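Nup188 (Myceliophthora thermophila, PDB 4KF8) probably serves as a scaffold nucleoporin of the nuclear pore complex, sharing structural and functional properties with nuclear transport receptors. Local coordinates at residues V136-A148 and L181-M194. Residues are numbered along the deposited sequence; the frame is centred on the assembly and turned at random.
Sequences VATSLFSWSDRLA and LLGHLTSANLAGFM
The Phe141 ring takes Leu185 CD2 over one face, a CH-pi contact with the methyl 4.0 Å from the ring centroid. The carbonyl oxygens of His184 and Leu185 lie at the ring edge, near its plane, while Ala188 CB, Leu190 CD1 and the selenomethionine methyl Met194 CE come in obliquely. The second aromatic, Phe193, has Asp145 OD1 over one face, 3.4 Å above the plane and offset toward the CE2-CZ rim; carboxylate and ring planes are 25° apart. Phe141 CG stands anti to the backbone N (chi1 174°), which carries the ring over to residues 185-194; Leu160 of helix 154-167 touches it as well. With an alanine in place of Phe141, Leu185, Ala188 and Leu190 would probably lose the surface they share, and a gap would be likely to open among them. Between the two rings, Ser144 hydrogen-bonds through OG to Phe141 O at 3.1 Å, a bond back to the last turn of helix 134-143 that satisfies the hydroxyl beside apolar Leu190. At the other end Thr138 CG2 meets Leu181 CD1 at 3.6 Å, while Thr138 OG1 turns back to Leu134 O. No hydrogen bond joins the two segments, so side-chain packing carries the contact. The axes of 136-143 and 181-187 run nearly parallel, 15° apart and 9.6 Å at closest approach. With helix 154-167 reaching Phe141 and helix 206-226 reaching Leu190 and Phe193, this pairing is consistent with the layered, all-helical build of a solenoid-like scaffold nucleoporin domain.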
loop_
_atom_site.group_PDB
_atom_site.type_symbol
_atom_site.label_atom_id
_atom_site.label_comp_id
_atom_site.label_asym_id
_atom_site.label_seq_id
_atom_site.Cartn_x
_atom_site.Cartn_y
_atom_site.Cartn_z
ATOM N N VAL A 136 17.051 2.510 -3.627
ATOM C CA VAL A 136 17.238 1.138 -3.159
ATOM C C VAL A 136 15.898 0.412 -2.989
ATOM O O VAL A 136 15.805 -0.797 -3.215
ATOM C CB VAL A 136 18.069 1.092 -1.854
ATOM C CG1 VAL A 136 18.118 -0.317 -1.282
ATOM C CG2 VAL A 136 19.478 1.597 -2.110
ATOM N N ALA A 137 14.859 1.152 -2.609
ATOM C CA ALA A 137 13.511 0.592 -2.547
ATOM C C ALA A 137 13.058 0.085 -3.919
ATOM O O ALA A 137 12.475 -0.997 -4.025
ATOM C CB ALA A 137 12.533 1.619 -2.007
ATOM N N THR A 138 13.330 0.869 -4.962
ATOM C CA THR A 138 13.058 0.454 -6.338
ATOM C C THR A 138 13.923 -0.730 -6.734
ATOM O O THR A 138 13.461 -1.656 -7.404
ATOM C CB THR A 138 13.365 1.576 -7.345
ATOM O OG1 THR A 138 14.628 2.168 -7.021
ATOM C CG2 THR A 138 12.292 2.641 -7.325
ATOM N N SER A 139 15.191 -0.674 -6.341
ATOM C CA SER A 139 16.134 -1.746 -6.627
ATOM C C SER A 139 15.603 -3.049 -6.057
ATOM O O SER A 139 15.562 -4.072 -6.742
ATOM C CB SER A 139 17.497 -1.437 -6.007
ATOM O OG SER A 139 17.838 -0.070 -6.183
ATOM N N LEU A 140 15.175 -2.986 -4.801
ATOM C CA LEU A 140 14.643 -4.138 -4.089
ATOM C C LEU A 140 13.425 -4.731 -4.793
ATOM O O LEU A 140 13.216 -5.944 -4.766
ATOM C CB LEU A 140 14.289 -3.741 -2.656
ATOM C CG LEU A 140 14.004 -4.873 -1.669
ATOM C CD1 LEU A 140 15.247 -5.727 -1.463
ATOM C CD2 LEU A 140 13.491 -4.321 -0.345
ATOM N N PHE A 141 12.621 -3.878 -5.422
ATOM C CA PHE A 141 11.443 -4.344 -6.145
ATOM C C PHE A 141 11.829 -5.152 -7.382
ATOM O O PHE A 141 11.216 -6.175 -7.682
ATOM C CB PHE A 141 10.543 -3.173 -6.543
ATOM C CG PHE A 141 9.391 -3.572 -7.418
ATOM C CD1 PHE A 141 8.248 -4.129 -6.870
ATOM C CD2 PHE A 141 9.454 -3.399 -8.792
ATOM C CE1 PHE A 141 7.187 -4.504 -7.672
ATOM C CE2 PHE A 141 8.399 -3.770 -9.598
ATOM C CZ PHE A 141 7.263 -4.323 -9.037
ATOM N N SER A 142 12.843 -4.684 -8.101
ATOM C CA SER A 142 13.338 -5.394 -9.275
ATOM C C SER A 142 14.114 -6.644 -8.860
ATOM O O SER A 142 14.369 -7.533 -9.673
ATOM C CB SER A 142 14.207 -4.467 -10.128
ATOM O OG SER A 142 14.842 -3.489 -9.323
ATOM N N TRP A 143 14.475 -6.705 -7.582
ATOM C CA TRP A 143 15.191 -7.848 -7.028
ATOM C C TRP A 143 14.261 -9.013 -6.704
ATOM O O TRP A 143 14.537 -10.158 -7.062
ATOM C CB TRP A 143 15.909 -7.444 -5.739
ATOM C CG TRP A 143 17.251 -6.827 -5.928
ATOM C CD1 TRP A 143 17.660 -5.603 -5.490
ATOM C CD2 TRP A 143 18.374 -7.413 -6.590
ATOM N NE1 TRP A 143 18.967 -5.387 -5.844
ATOM C CE2 TRP A 143 19.430 -6.483 -6.521
ATOM C CE3 TRP A 143 18.590 -8.632 -7.238
ATOM C CZ2 TRP A 143 20.680 -6.734 -7.075
ATOM C CZ3 TRP A 143 19.829 -8.878 -7.787
ATOM C CH2 TRP A 143 20.859 -7.933 -7.705
ATOM N N SER A 144 13.161 -8.683 -6.031
ATOM C CA SER A 144 12.271 -9.627 -5.339
ATOM C C SER A 144 12.347 -11.127 -5.665
ATOM O O SER A 144 12.590 -11.938 -4.768
ATOM C CB SER A 144 10.818 -9.144 -5.408
ATOM O OG SER A 144 10.379 -9.025 -6.744
ATOM N N ASP A 145 12.145 -11.500 -6.927
ATOM C CA ASP A 145 12.005 -12.919 -7.263
ATOM C C ASP A 145 13.281 -13.744 -7.080
ATOM O O ASP A 145 13.221 -14.906 -6.680
ATOM C CB ASP A 145 11.433 -13.118 -8.667
ATOM C CG ASP A 145 10.873 -14.516 -8.868
ATOM O OD1 ASP A 145 9.740 -14.777 -8.406
ATOM O OD2 ASP A 145 11.565 -15.360 -9.478
ATOM N N ARG A 146 14.430 -13.145 -7.375
ATOM C CA ARG A 146 15.707 -13.800 -7.127
ATOM C C ARG A 146 15.976 -13.859 -5.629
ATOM O O ARG A 146 16.835 -14.614 -5.170
ATOM C CB ARG A 146 16.843 -13.046 -7.817
ATOM C CG ARG A 146 16.867 -13.184 -9.324
ATOM C CD ARG A 146 18.116 -12.544 -9.895
ATOM N NE ARG A 146 18.135 -11.099 -9.693
ATOM C CZ ARG A 146 17.893 -10.213 -10.653
ATOM N NH1 ARG A 146 17.616 -10.626 -11.882
ATOM N NH2 ARG A 146 17.932 -8.917 -10.383
ATOM N N LEU A 147 15.239 -13.053 -4.873
ATOM C CA LEU A 147 15.462 -12.940 -3.439
ATOM C C LEU A 147 14.312 -13.502 -2.613
ATOM O O LEU A 147 14.259 -13.282 -1.401
ATOM C CB LEU A 147 15.703 -11.480 -3.046
ATOM C CG LEU A 147 17.109 -10.901 -3.216
ATOM C CD1 LEU A 147 17.510 -10.806 -4.685
ATOM C CD2 LEU A 147 17.205 -9.540 -2.536
ATOM N N ALA A 148 13.399 -14.229 -3.253
ATOM C CA ALA A 148 12.216 -14.713 -2.551
ATOM C C ALA A 148 11.422 -15.803 -3.277
ATOM O O ALA A 148 10.203 -15.884 -3.121
ATOM C CB ALA A 148 11.304 -13.542 -2.221
ATOM N N LEU A 181 9.905 5.332 -11.825
ATOM C CA LEU A 181 9.420 4.195 -11.050
ATOM C C LEU A 181 8.511 3.328 -11.906
ATOM O O LEU A 181 8.624 2.107 -11.911
ATOM C CB LEU A 181 8.664 4.669 -9.809
ATOM C CG LEU A 181 7.932 3.571 -9.030
ATOM C CD1 LEU A 181 8.914 2.563 -8.455
ATOM C CD2 LEU A 181 7.056 4.160 -7.933
ATOM N N LEU A 182 7.623 3.979 -12.648
ATOM C CA LEU A 182 6.677 3.283 -13.509
ATOM C C LEU A 182 7.384 2.516 -14.620
ATOM O O LEU A 182 6.823 1.585 -15.196
ATOM C CB LEU A 182 5.679 4.276 -14.100
ATOM C CG LEU A 182 4.975 5.135 -13.051
ATOM C CD1 LEU A 182 3.914 5.998 -13.688
ATOM C CD2 LEU A 182 4.368 4.255 -11.969
ATOM N N GLY A 183 8.614 2.917 -14.921
ATOM C CA GLY A 183 9.417 2.219 -15.906
ATOM C C GLY A 183 10.027 0.973 -15.300
ATOM O O GLY A 183 10.119 -0.067 -15.951
ATOM N N HIS A 184 10.440 1.086 -14.040
ATOM C CA HIS A 184 11.050 -0.023 -13.319
ATOM C C HIS A 184 10.007 -1.080 -12.975
ATOM O O HIS A 184 10.324 -2.266 -12.875
ATOM C CB HIS A 184 11.717 0.481 -12.040
ATOM C CG HIS A 184 12.918 1.346 -12.277
ATOM N ND1 HIS A 184 13.196 2.459 -11.513
ATOM C CD2 HIS A 184 13.920 1.252 -13.184
ATOM C CE1 HIS A 184 14.313 3.017 -11.942
ATOM N NE2 HIS A 184 14.773 2.305 -12.955
ATOM N N LEU A 185 8.764 -0.639 -12.794
ATOM C CA LEU A 185 7.668 -1.532 -12.432
ATOM C C LEU A 185 7.400 -2.565 -13.516
ATOM O O LEU A 185 7.219 -3.748 -13.228
ATOM C CB LEU A 185 6.384 -0.740 -12.166
ATOM C CG LEU A 185 6.309 0.164 -10.934
ATOM C CD1 LEU A 185 4.915 0.766 -10.799
ATOM C CD2 LEU A 185 6.699 -0.588 -9.670
ATOM N N THR A 186 7.370 -2.110 -14.762
ATOM C CA THR A 186 7.005 -2.972 -15.877
ATOM C C THR A 186 8.193 -3.760 -16.420
ATOM O O THR A 186 8.023 -4.822 -17.014
ATOM C CB THR A 186 6.360 -2.166 -17.019
ATOM O OG1 THR A 186 7.272 -1.158 -17.472
ATOM C CG2 THR A 186 5.074 -1.504 -16.546
ATOM N N SER A 187 9.397 -3.237 -16.211
ATOM C CA SER A 187 10.607 -3.885 -16.708
ATOM C C SER A 187 11.084 -4.981 -15.761
ATOM O O SER A 187 11.849 -5.861 -16.157
ATOM C CB SER A 187 11.723 -2.859 -16.913
ATOM O OG SER A 187 12.197 -2.371 -15.669
ATOM N N ALA A 188 10.631 -4.919 -14.512
ATOM C CA ALA A 188 11.018 -5.892 -13.494
ATOM C C ALA A 188 10.643 -7.312 -13.899
ATOM O O ALA A 188 9.731 -7.519 -14.701
ATOM C CB ALA A 188 10.379 -5.541 -12.159
ATOM N N ASN A 189 11.355 -8.288 -13.345
ATOM C CA ASN A 189 11.043 -9.692 -13.586
ATOM C C ASN A 189 9.673 -10.041 -13.023
ATOM O O ASN A 189 9.009 -10.963 -13.497
ATOM C CB ASN A 189 12.108 -10.596 -12.966
ATOM C CG ASN A 189 13.474 -10.405 -13.597
ATOM O OD1 ASN A 189 13.588 -10.221 -14.807
ATOM N ND2 ASN A 189 14.517 -10.448 -12.778
ATOM N N LEU A 190 9.261 -9.286 -12.009
ATOM C CA LEU A 190 7.965 -9.471 -11.367
ATOM C C LEU A 190 6.809 -9.279 -12.338
ATOM O O LEU A 190 5.765 -9.918 -12.208
ATOM C CB LEU A 190 7.807 -8.488 -10.209
ATOM C CG LEU A 190 7.927 -9.066 -8.804
ATOM C CD1 LEU A 190 7.468 -8.045 -7.782
ATOM C CD2 LEU A 190 7.116 -10.339 -8.701
ATOM N N ALA A 191 7.003 -8.393 -13.308
ATOM C CA ALA A 191 5.953 -8.044 -14.256
ATOM C C ALA A 191 5.501 -9.240 -15.089
ATOM O O ALA A 191 4.413 -9.230 -15.664
ATOM C CB ALA A 191 6.413 -6.911 -15.150
ATOM N N GLY A 192 6.340 -10.269 -15.148
ATOM C CA GLY A 192 6.008 -11.484 -15.867
ATOM C C GLY A 192 5.211 -12.456 -15.018
ATOM O O GLY A 192 4.415 -13.239 -15.536
ATOM N N PHE A 193 5.425 -12.407 -13.707
ATOM C CA PHE A 193 4.705 -13.279 -12.784
ATOM C C PHE A 193 3.273 -12.792 -12.559
ATOM O O PHE A 193 2.337 -13.592 -12.505
ATOM C CB PHE A 193 5.453 -13.400 -11.453
ATOM C CG PHE A 193 6.809 -14.037 -11.577
ATOM C CD1 PHE A 193 6.935 -15.412 -11.680
ATOM C CD2 PHE A 193 7.956 -13.261 -11.590
ATOM C CE1 PHE A 193 8.182 -16.001 -11.797
ATOM C CE2 PHE A 193 9.206 -13.844 -11.707
ATOM C CZ PHE A 193 9.319 -15.215 -11.809
HETATM N N MSE A 194 3.108 -11.478 -12.434
HETATM C CA MSE A 194 1.786 -10.877 -12.288
HETATM C C MSE A 194 0.973 -11.051 -13.566
HETATM O O MSE A 194 -0.256 -10.965 -13.554
HETATM C CB MSE A 194 1.911 -9.385 -11.968
HETATM C CG MSE A 194 2.583 -9.072 -10.641
HETATM SE SE MSE A 194 2.797 -7.146 -10.353
HETATM C CE MSE A 194 4.599 -6.910 -11.057
#